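Local coordinates for probable branched-chain amino acid ABC transporter, amino acid binding protein (PDB 3LKB) that binds valine, and probably other branched-chain amino acids, as the likely substrate-binding component of an ABC transporter, at residues G355-E360 against T370-S375; A189-F194 against K216-L221; E96-T101 against N116-L121. The protein carries 2 engineered substitutions. One frame throughout, in Å; residues are numbered along the deposited sequence.

The three contacts fall in different parts of a two-lobed periplasmic binding protein and do not touch one another. Contact 3 belongs to the lobe built on the early strands; contacts 1 and 2 sit in the lobe of the seven-stranded mixed sheet, their centres 28 Å apart. Contacts 2 and 3 lie on opposite sides of the chain's centre, 42 Å between centres, while contacts 1 and 3 are 27 Å apart by the same measure. A bound sodium ion is about 9 Å from Gly355 of contact 1 and from the Phe120 side chain of contact 3. Bound valine is about 11 Å from the Ile119 side chain, so contact 3 approaches the pocket without lining it.

Contact 1 (G355-E360 against T370-S375); sequences GLRILE and TEPFTS
Leu356 lays CD1 over one face of the Phe373 ring, 4.0 Å from CD1 to the ring centroid and 21° off the normal, a CH-pi contact displaced toward the rim on the CZ side. Both side chains start out directed away from the opposite segment. What brings them back together is the first torsion: in each, CG stands between the backbone N and the carbonyl carbon (chi1 51° in Leu356, 72° in Phe373), and the two cross at a slant. Ile358 meets the same ring differently, its CG1 reaching the edge near the ring plane, 4.2 Å from Phe373 CE2.

Beneath these side chains the main chains form one antiparallel bridge of the hydrogen-bonded kind. Leu356 N donates to Phe373 O at 3.1 Å, and Phe373 N returns a bond to Leu356 O at 2.9 Å. The latter oxygen also receives a CA-H...O approach from Pro372 CA at 3.3 Å. Strands 357-362 and 365-368 form the antiparallel end of a sheet whose other five strands run parallel, and residues 370-375 carry the chain on from that hairpin toward helix 376-383. Here a side chain takes over a backbone role: Thr370 OG1 accepts from Ile358 N at 3.0 Å, in a bond close to straight.

Arg357 spreads its aliphatic part along the loop, CG lying 3.8 Å from Pro372 CA, before the chain bends at chi3. Its guanidinium then has one face over Leu359 CD2, and a water in its plane links NH1 to Thr370 O. NH2 forms a salt bridge with Glu260, which further fixes the group. Helix 126-140 lies against the apolar cluster, with Gln129 touching Leu356 and Leu133 touching Ile358.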
loop_
_atom_site.group_PDB
_atom_site.type_symbol
_atom_site.label_atom_id
_atom_site.label_comp_id
_atom_site.label_asym_id
_atom_site.label_seq_id
_atom_site.Cartn_x
_atom_site.Cartn_y
_atom_site.Cartn_z
ATOM N N GLY A 355 -30.120 2.785 1.534
ATOM C CA GLY A 355 -30.157 2.071 2.810
ATOM C C GLY A 355 -28.784 1.699 3.357
ATOM O O GLY A 355 -27.775 1.585 2.613
ATOM N N LEU A 356 -28.741 1.531 4.677
ATOM C CA LEU A 356 -27.543 1.105 5.378
ATOM C C LEU A 356 -28.017 0.241 6.535
ATOM O O LEU A 356 -29.230 0.182 6.793
ATOM C CB LEU A 356 -26.688 2.304 5.850
ATOM C CG LEU A 356 -27.364 3.435 6.637
ATOM C CD1 LEU A 356 -27.858 2.966 7.949
ATOM C CD2 LEU A 356 -26.391 4.555 6.857
ATOM N N ARG A 357 -27.086 -0.456 7.178
ATOM C CA ARG A 357 -27.379 -1.152 8.417
ATOM C C ARG A 357 -26.283 -0.834 9.427
ATOM O O ARG A 357 -25.229 -0.281 9.074
ATOM C CB ARG A 357 -27.395 -2.693 8.206
ATOM C CG ARG A 357 -28.243 -3.242 7.051
ATOM C CD ARG A 357 -28.062 -4.728 6.940
ATOM N NE ARG A 357 -26.824 -5.089 6.247
ATOM C CZ ARG A 357 -26.435 -6.340 5.980
ATOM N NH1 ARG A 357 -27.208 -7.367 6.359
ATOM N NH2 ARG A 357 -25.267 -6.562 5.347
ATOM N N ILE A 358 -26.555 -1.139 10.690
ATOM C CA ILE A 358 -25.520 -1.192 11.692
ATOM C C ILE A 358 -25.148 -2.663 11.905
ATOM O O ILE A 358 -26.020 -3.537 12.062
ATOM C CB ILE A 358 -25.998 -0.567 13.025
ATOM C CG1 ILE A 358 -26.634 0.829 12.824
ATOM C CG2 ILE A 358 -24.940 -0.604 14.135
ATOM C CD1 ILE A 358 -25.813 1.787 12.184
ATOM N N LEU A 359 -23.849 -2.946 11.884
ATOM C CA LEU A 359 -23.369 -4.302 12.155
ATOM C C LEU A 359 -22.510 -4.269 13.419
ATOM O O LEU A 359 -21.924 -3.229 13.735
ATOM C CB LEU A 359 -22.598 -4.885 10.964
ATOM C CG LEU A 359 -23.403 -4.794 9.633
ATOM C CD1 LEU A 359 -23.178 -3.563 8.787
ATOM C CD2 LEU A 359 -23.261 -5.991 8.748
ATOM N N GLU A 360 -22.466 -5.388 14.151
ATOM C CA GLU A 360 -21.675 -5.493 15.344
ATOM C C GLU A 360 -20.629 -6.569 15.137
ATOM O O GLU A 360 -20.957 -7.660 14.643
ATOM C CB GLU A 360 -22.553 -5.870 16.540
ATOM C CG GLU A 360 -21.701 -6.025 17.829
ATOM C CD GLU A 360 -22.479 -6.338 19.094
ATOM O OE1 GLU A 360 -23.715 -6.539 19.075
ATOM O OE2 GLU A 360 -21.831 -6.407 20.145
ATOM N N THR A 370 -29.230 -4.836 12.474
ATOM C CA THR A 370 -30.453 -4.165 11.966
ATOM C C THR A 370 -30.874 -4.692 10.571
ATOM O O THR A 370 -30.145 -5.452 9.914
ATOM C CB THR A 370 -30.390 -2.573 11.933
ATOM O OG1 THR A 370 -29.391 -2.132 11.021
ATOM C CG2 THR A 370 -30.126 -1.956 13.262
ATOM N N GLU A 371 -32.085 -4.325 10.174
ATOM C CA GLU A 371 -32.548 -4.400 8.802
ATOM C C GLU A 371 -32.076 -3.135 8.050
ATOM O O GLU A 371 -31.706 -2.141 8.685
ATOM C CB GLU A 371 -34.063 -4.461 8.851
ATOM C CG GLU A 371 -34.647 -5.831 8.579
ATOM C CD GLU A 371 -35.045 -5.962 7.084
ATOM O OE1 GLU A 371 -35.153 -4.897 6.375
ATOM O OE2 GLU A 371 -35.241 -7.114 6.612
ATOM N N PRO A 372 -32.032 -3.177 6.690
ATOM C CA PRO A 372 -31.644 -1.946 5.981
ATOM C C PRO A 372 -32.602 -0.823 6.341
ATOM O O PRO A 372 -33.794 -1.097 6.428
ATOM C CB PRO A 372 -31.813 -2.332 4.528
ATOM C CG PRO A 372 -31.502 -3.862 4.526
ATOM C CD PRO A 372 -32.147 -4.331 5.776
ATOM N N PHE A 373 -32.101 0.393 6.579
ATOM C CA PHE A 373 -32.935 1.540 6.862
ATOM C C PHE A 373 -32.304 2.869 6.363
ATOM O O PHE A 373 -31.095 2.931 6.117
ATOM C CB PHE A 373 -33.308 1.587 8.369
ATOM C CG PHE A 373 -32.149 1.964 9.304
ATOM C CD1 PHE A 373 -32.050 3.264 9.804
ATOM C CD2 PHE A 373 -31.180 1.006 9.701
ATOM C CE1 PHE A 373 -30.986 3.646 10.662
ATOM C CE2 PHE A 373 -30.082 1.356 10.543
ATOM C CZ PHE A 373 -29.989 2.691 11.022
ATOM N N THR A 374 -33.141 3.889 6.175
ATOM C CA THR A 374 -32.696 5.256 5.877
ATOM C C THR A 374 -32.942 6.106 7.095
ATOM O O THR A 374 -33.864 5.817 7.878
ATOM C CB THR A 374 -33.424 5.899 4.672
ATOM O OG1 THR A 374 -34.821 6.039 4.963
ATOM C CG2 THR A 374 -33.229 5.067 3.382
ATOM N N SER A 375 -32.119 7.121 7.313
ATOM C CA SER A 375 -32.293 7.986 8.496
ATOM C C SER A 375 -33.097 9.258 8.191
ATOM O O SER A 375 -32.586 10.184 7.577
ATOM C CB SER A 375 -30.954 8.367 9.136
ATOM O OG SER A 375 -31.169 9.355 10.139
HETATM O O HOH W 1 -29.796 -7.672 7.730
#

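Contact 2 (A189-F194 against K216-L221); sequences ALLKRF and KDAKRL
Asp217 O accepts a helical hydrogen bond from Leu221 N, 2.9 Å from O to N, and this one-turn spacing puts Asp217 and Leu221 on the same side of their helix, where both touch Leu191. Between the segments themselves the contact is apolar in character and small, burying 189 Å² on the two sides together. The backbones come nearest at Leu191 and Ala218, whose CA atoms are 7.1 Å apart, consistent with the small side chain at the latter position.

Leu191 does most of the touching, and it does so through a single methyl. With CG anti to the carbonyl carbon (chi1 -68°) and chi2 near 161°, CD1 is pushed forward between the residues of the facing turn. It ends 3.6 Å from Ala218 N and 3.8 Å from Asp217 CB. On the same turn, Ala218 CB and Leu221 CD1 lie somewhat farther off, each 4.3 Å from Leu191 CD1. The Leu191 and Asp217 side chains cross at about a right angle; the aspartate's methylene does the touching, while its carboxylate OD2 is hydrogen-bonded to Asn187 ND2, just ahead of helix 188-196.

Lys192 closes the exposed border. Its chain is kinked at chi2, chi3 and chi4, which carries the methylene CE to within 3.7 Å of Leu221 CD2, the two side chains meeting at a slant. This is a contact of the lysine's aliphatic portion.

In the chain, helix 188-196 follows strand 173-179 and leads to strand 201-205, after which helix 208-220 leads to strand 226-229: successive beta-alpha-beta units of the parallel part of the seven-stranded sheet. Leu191 also reaches Leu223 and Met225 in the loop that follows helix 208-220, while Phe194 packs on strands 145-150 and 173-179.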
loop_
_atom_site.group_PDB
_atom_site.type_symbol
_atom_site.label_atom_id
_atom_site.label_comp_id
_atom_site.label_asym_id
_atom_site.label_seq_id
_atom_site.Cartn_x
_atom_site.Cartn_y
_atom_site.Cartn_z
ATOM N N ALA A 189 -3.079 9.172 26.180
ATOM C CA ALA A 189 -3.519 10.492 26.584
ATOM C C ALA A 189 -4.952 10.819 26.107
ATOM O O ALA A 189 -5.763 11.403 26.832
ATOM C CB ALA A 189 -2.519 11.579 26.104
ATOM N N LEU A 190 -5.263 10.460 24.876
ATOM C CA LEU A 190 -6.524 10.863 24.321
ATOM C C LEU A 190 -7.609 10.074 25.018
ATOM O O LEU A 190 -8.605 10.619 25.440
ATOM C CB LEU A 190 -6.545 10.618 22.819
ATOM C CG LEU A 190 -7.906 10.562 22.173
ATOM C CD1 LEU A 190 -8.390 11.993 22.052
ATOM C CD2 LEU A 190 -7.746 9.941 20.832
ATOM N N LEU A 191 -7.393 8.785 25.156
ATOM C CA LEU A 191 -8.355 7.944 25.842
ATOM C C LEU A 191 -8.561 8.341 27.328
ATOM O O LEU A 191 -9.703 8.353 27.818
ATOM C CB LEU A 191 -7.988 6.462 25.664
ATOM C CG LEU A 191 -8.137 5.898 24.242
ATOM C CD1 LEU A 191 -7.346 4.632 24.060
ATOM C CD2 LEU A 191 -9.609 5.661 23.834
ATOM N N LYS A 192 -7.475 8.669 28.027
ATOM C CA LYS A 192 -7.544 9.173 29.431
ATOM C C LYS A 192 -8.330 10.493 29.542
ATOM O O LYS A 192 -9.084 10.667 30.463
ATOM C CB LYS A 192 -6.141 9.369 30.023
ATOM C CG LYS A 192 -5.621 8.330 30.989
ATOM C CD LYS A 192 -5.927 6.902 30.619
ATOM C CE LYS A 192 -4.739 5.978 31.031
ATOM N NZ LYS A 192 -4.668 5.434 32.445
ATOM N N ARG A 193 -8.164 11.387 28.575
ATOM C CA ARG A 193 -8.976 12.595 28.437
ATOM C C ARG A 193 -10.473 12.273 28.363
ATOM O O ARG A 193 -11.270 12.868 29.100
ATOM C CB ARG A 193 -8.560 13.385 27.186
ATOM C CG ARG A 193 -7.922 14.763 27.407
ATOM C CD ARG A 193 -8.971 15.763 27.971
ATOM N NE ARG A 193 -9.264 15.522 29.406
ATOM C CZ ARG A 193 -10.064 16.261 30.196
ATOM N NH1 ARG A 193 -10.720 17.340 29.734
ATOM N NH2 ARG A 193 -10.203 15.908 31.471
ATOM N N PHE A 194 -10.840 11.328 27.492
ATOM C CA PHE A 194 -12.246 10.871 27.324
ATOM C C PHE A 194 -12.813 10.258 28.592
ATOM O O PHE A 194 -13.925 10.547 28.985
ATOM C CB PHE A 194 -12.345 9.838 26.194
ATOM C CG PHE A 194 -12.202 10.427 24.810
ATOM C CD1 PHE A 194 -11.931 11.797 24.626
ATOM C CD2 PHE A 194 -12.285 9.606 23.696
ATOM C CE1 PHE A 194 -11.806 12.351 23.360
ATOM C CE2 PHE A 194 -12.161 10.129 22.396
ATOM C CZ PHE A 194 -11.920 11.504 22.215
ATOM N N LYS A 216 -6.929 -1.143 20.353
ATOM C CA LYS A 216 -5.870 -1.880 21.021
ATOM C C LYS A 216 -5.507 -1.211 22.336
ATOM O O LYS A 216 -5.432 -1.853 23.352
ATOM C CB LYS A 216 -4.657 -2.028 20.093
ATOM C CG LYS A 216 -4.797 -3.276 19.234
ATOM C CD LYS A 216 -4.274 -3.138 17.861
ATOM C CE LYS A 216 -2.784 -3.388 17.747
ATOM N NZ LYS A 216 -2.414 -3.302 16.265
ATOM N N ASP A 217 -5.317 0.096 22.312
ATOM C CA ASP A 217 -5.006 0.821 23.533
ATOM C C ASP A 217 -6.190 0.802 24.522
ATOM O O ASP A 217 -5.979 0.547 25.706
ATOM C CB ASP A 217 -4.580 2.240 23.180
ATOM C CG ASP A 217 -3.151 2.297 22.665
ATOM O OD1 ASP A 217 -2.366 1.354 22.969
ATOM O OD2 ASP A 217 -2.819 3.281 21.948
ATOM N N ALA A 218 -7.418 1.020 24.023
ATOM C CA ALA A 218 -8.630 0.913 24.850
ATOM C C ALA A 218 -8.726 -0.397 25.636
ATOM O O ALA A 218 -8.952 -0.400 26.853
ATOM C CB ALA A 218 -9.859 1.098 24.014
ATOM N N LYS A 219 -8.543 -1.496 24.926
ATOM C CA LYS A 219 -8.478 -2.819 25.533
ATOM C C LYS A 219 -7.376 -2.885 26.628
ATOM O O LYS A 219 -7.664 -3.199 27.786
ATOM C CB LYS A 219 -8.262 -3.857 24.423
ATOM C CG LYS A 219 -8.491 -5.278 24.829
ATOM C CD LYS A 219 -7.942 -6.256 23.783
ATOM C CE LYS A 219 -7.696 -7.675 24.385
ATOM N NZ LYS A 219 -9.022 -8.269 24.764
ATOM N N ARG A 220 -6.145 -2.527 26.252
ATOM C CA ARG A 220 -4.978 -2.523 27.123
ATOM C C ARG A 220 -5.302 -1.832 28.443
ATOM O O ARG A 220 -4.992 -2.354 29.516
ATOM C CB ARG A 220 -3.843 -1.749 26.446
ATOM C CG ARG A 220 -2.463 -2.365 26.548
ATOM C CD ARG A 220 -2.390 -3.657 25.663
ATOM N NE ARG A 220 -1.431 -4.644 26.194
ATOM C CZ ARG A 220 -1.645 -5.465 27.238
ATOM N NH1 ARG A 220 -2.805 -5.478 27.892
ATOM N NH2 ARG A 220 -0.679 -6.286 27.640
ATOM N N LEU A 221 -5.925 -0.656 28.354
ATOM C CA LEU A 221 -6.246 0.123 29.539
ATOM C C LEU A 221 -7.501 -0.332 30.304
ATOM O O LEU A 221 -7.813 0.226 31.371
ATOM C CB LEU A 221 -6.384 1.603 29.181
ATOM C CG LEU A 221 -5.120 2.221 28.594
ATOM C CD1 LEU A 221 -5.495 3.380 27.740
ATOM C CD2 LEU A 221 -4.141 2.610 29.714
#

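Contact 3 (E96-T101 against N116-L121)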
loop_
_atom_site.group_PDB
_atom_site.type_symbol
_atom_site.label_atom_id
_atom_site.label_comp_id
_atom_site.label_asym_id
_atom_site.label_seq_id
_atom_site.Cartn_x
_atom_site.Cartn_y
_atom_site.Cartn_z
ATOM N N GLU A 96 -18.216 21.902 -15.108
ATOM C CA GLU A 96 -17.962 22.637 -16.387
ATOM C C GLU A 96 -17.889 21.682 -17.548
ATOM O O GLU A 96 -18.519 21.879 -18.555
ATOM C CB GLU A 96 -16.670 23.477 -16.330
ATOM C CG GLU A 96 -16.211 24.077 -17.705
ATOM C CD GLU A 96 -14.869 24.833 -17.634
ATOM O OE1 GLU A 96 -14.629 25.585 -16.649
ATOM O OE2 GLU A 96 -14.039 24.661 -18.574
ATOM N N LEU A 97 -17.168 20.592 -17.384
ATOM C CA LEU A 97 -17.091 19.669 -18.490
ATOM C C LEU A 97 -18.130 18.558 -18.490
ATOM O O LEU A 97 -18.074 17.679 -19.336
ATOM C CB LEU A 97 -15.654 19.141 -18.651
ATOM C CG LEU A 97 -14.968 18.542 -17.454
ATOM C CD1 LEU A 97 -15.387 17.112 -17.429
ATOM C CD2 LEU A 97 -13.452 18.643 -17.585
ATOM N N ARG A 98 -19.078 18.610 -17.551
ATOM C CA ARG A 98 -20.193 17.671 -17.528
ATOM C C ARG A 98 -19.782 16.186 -17.571
ATOM O O ARG A 98 -20.367 15.402 -18.300
ATOM C CB ARG A 98 -21.143 17.936 -18.711
ATOM C CG ARG A 98 -21.573 19.372 -18.899
ATOM C CD ARG A 98 -22.447 19.513 -20.115
ATOM N NE ARG A 98 -22.761 20.913 -20.408
ATOM C CZ ARG A 98 -23.826 21.584 -19.938
ATOM N NH1 ARG A 98 -24.709 21.014 -19.114
ATOM N NH2 ARG A 98 -24.015 22.854 -20.284
ATOM N N ILE A 99 -18.761 15.775 -16.834
ATOM C CA ILE A 99 -18.559 14.325 -16.779
ATOM C C ILE A 99 -19.029 13.652 -15.495
ATOM O O ILE A 99 -18.550 13.981 -14.410
ATOM C CB ILE A 99 -17.143 13.832 -17.213
ATOM C CG1 ILE A 99 -16.191 13.774 -16.055
ATOM C CG2 ILE A 99 -16.540 14.615 -18.463
ATOM C CD1 ILE A 99 -15.293 12.571 -16.260
ATOM N N PRO A 100 -19.968 12.700 -15.622
ATOM C CA PRO A 100 -20.455 11.911 -14.465
ATOM C C PRO A 100 -19.321 11.338 -13.666
ATOM O O PRO A 100 -18.400 10.783 -14.239
ATOM C CB PRO A 100 -21.228 10.765 -15.112
ATOM C CG PRO A 100 -21.653 11.297 -16.431
ATOM C CD PRO A 100 -20.507 12.189 -16.894
ATOM N N THR A 101 -19.409 11.435 -12.352
ATOM C CA THR A 101 -18.297 11.125 -11.473
ATOM C C THR A 101 -18.820 10.310 -10.357
ATOM O O THR A 101 -19.771 10.743 -9.672
ATOM C CB THR A 101 -17.707 12.419 -10.909
ATOM O OG1 THR A 101 -17.065 13.089 -11.983
ATOM C CG2 THR A 101 -16.681 12.180 -9.815
ATOM N N ASN A 116 -23.112 20.297 -8.646
ATOM C CA ASN A 116 -23.499 18.961 -8.213
ATOM C C ASN A 116 -24.302 18.133 -9.245
ATOM O O ASN A 116 -24.714 17.015 -8.946
ATOM C CB ASN A 116 -24.305 19.068 -6.908
ATOM C CG ASN A 116 -25.660 19.791 -7.092
ATOM O OD1 ASN A 116 -26.667 19.383 -6.514
ATOM N ND2 ASN A 116 -25.673 20.875 -7.863
ATOM N N ASP A 117 -24.498 18.645 -10.460
ATOM C CA ASP A 117 -25.343 17.921 -11.399
ATOM C C ASP A 117 -24.770 16.564 -11.869
ATOM O O ASP A 117 -25.540 15.653 -12.238
ATOM C CB ASP A 117 -25.676 18.795 -12.597
ATOM C CG ASP A 117 -26.494 20.050 -12.237
ATOM O OD1 ASP A 117 -27.346 20.025 -11.288
ATOM O OD2 ASP A 117 -26.279 21.075 -12.953
ATOM N N TYR A 118 -23.442 16.420 -11.813
ATOM C CA TYR A 118 -22.760 15.226 -12.375
ATOM C C TYR A 118 -22.078 14.266 -11.399
ATOM O O TYR A 118 -21.316 13.408 -11.821
ATOM C CB TYR A 118 -21.740 15.651 -13.430
ATOM C CG TYR A 118 -22.420 16.421 -14.512
ATOM C CD1 TYR A 118 -22.395 17.820 -14.508
ATOM C CD2 TYR A 118 -23.185 15.761 -15.478
ATOM C CE1 TYR A 118 -23.058 18.530 -15.463
ATOM C CE2 TYR A 118 -23.874 16.444 -16.437
ATOM C CZ TYR A 118 -23.794 17.845 -16.433
ATOM O OH TYR A 118 -24.429 18.570 -17.410
ATOM N N ILE A 119 -22.358 14.387 -10.104
ATOM C CA ILE A 119 -21.667 13.553 -9.127
ATOM C C ILE A 119 -22.636 12.571 -8.534
ATOM O O ILE A 119 -23.704 12.976 -8.061
ATOM C CB ILE A 119 -21.100 14.445 -8.045
ATOM C CG1 ILE A 119 -20.084 15.409 -8.708
ATOM C CG2 ILE A 119 -20.543 13.592 -6.873
ATOM C CD1 ILE A 119 -19.579 16.494 -7.793
ATOM N N PHE A 120 -22.305 11.281 -8.567
ATOM C CA PHE A 120 -23.246 10.278 -8.068
ATOM C C PHE A 120 -22.617 9.393 -7.034
ATOM O O PHE A 120 -21.656 8.716 -7.316
ATOM C CB PHE A 120 -23.820 9.429 -9.209
ATOM C CG PHE A 120 -24.601 10.218 -10.193
ATOM C CD1 PHE A 120 -23.965 10.847 -11.264
ATOM C CD2 PHE A 120 -25.962 10.379 -10.030
ATOM C CE1 PHE A 120 -24.699 11.642 -12.144
ATOM C CE2 PHE A 120 -26.716 11.131 -10.922
ATOM C CZ PHE A 120 -26.085 11.766 -11.984
ATOM N N LEU A 121 -23.189 9.421 -5.826
ATOM C CA LEU A 121 -22.743 8.640 -4.690
ATOM C C LEU A 121 -23.311 7.228 -4.810
ATOM O O LEU A 121 -24.524 7.075 -4.959
ATOM C CB LEU A 121 -23.255 9.309 -3.419
ATOM C CG LEU A 121 -22.263 10.188 -2.677
ATOM C CD1 LEU A 121 -21.302 10.881 -3.603
ATOM C CD2 LEU A 121 -22.923 11.180 -1.758
#
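Tyr118 holds CG anti to its carbonyl carbon (chi1 -58°), which lays the ring across Arg98, whose own chain, extended from CG to NE, crosses the ring at a slant toward its hydroxyl. Arg98 CA sits over the ring centre, 3.6 Å from CA to the centroid, in a CH-pi contact; Asp117 CB lies over the opposite face. Farther out, Arg98 CB comes within 3.5 Å of Tyr118 CZ. The guanidinium then stands almost perpendicular to the ring, at 87°, and donates from NH1 to Tyr118 OH at 3.0 Å, with the oxygen near the guanidinium plane.

Arg98, with positive phi just past helix 84-97, forms a Schellman motif, which turns the chain toward strand 101-103. Strands 79-81 and 101-103 are parallel, so the segment completes a beta-alpha-beta crossover of this lobe. Across from it, a type I turn from Asn116 to Ile119 presents Tyr118 O to Thr101 N at 2.8 Å. Thr101 O in turn accepts from Phe120 N at 2.8 Å, nearly straight at 171°; the two bonds bridge Thr101 with Ile119. Thr101 OG1 donates to Ile99 O, 3.0 Å away, tying its hydroxyl back to its own segment. Phe120 stacks on His350 and meets Phe345 edge-to-face, while the backbone of Leu121 bonds to Gly352, a residue of the sodium site.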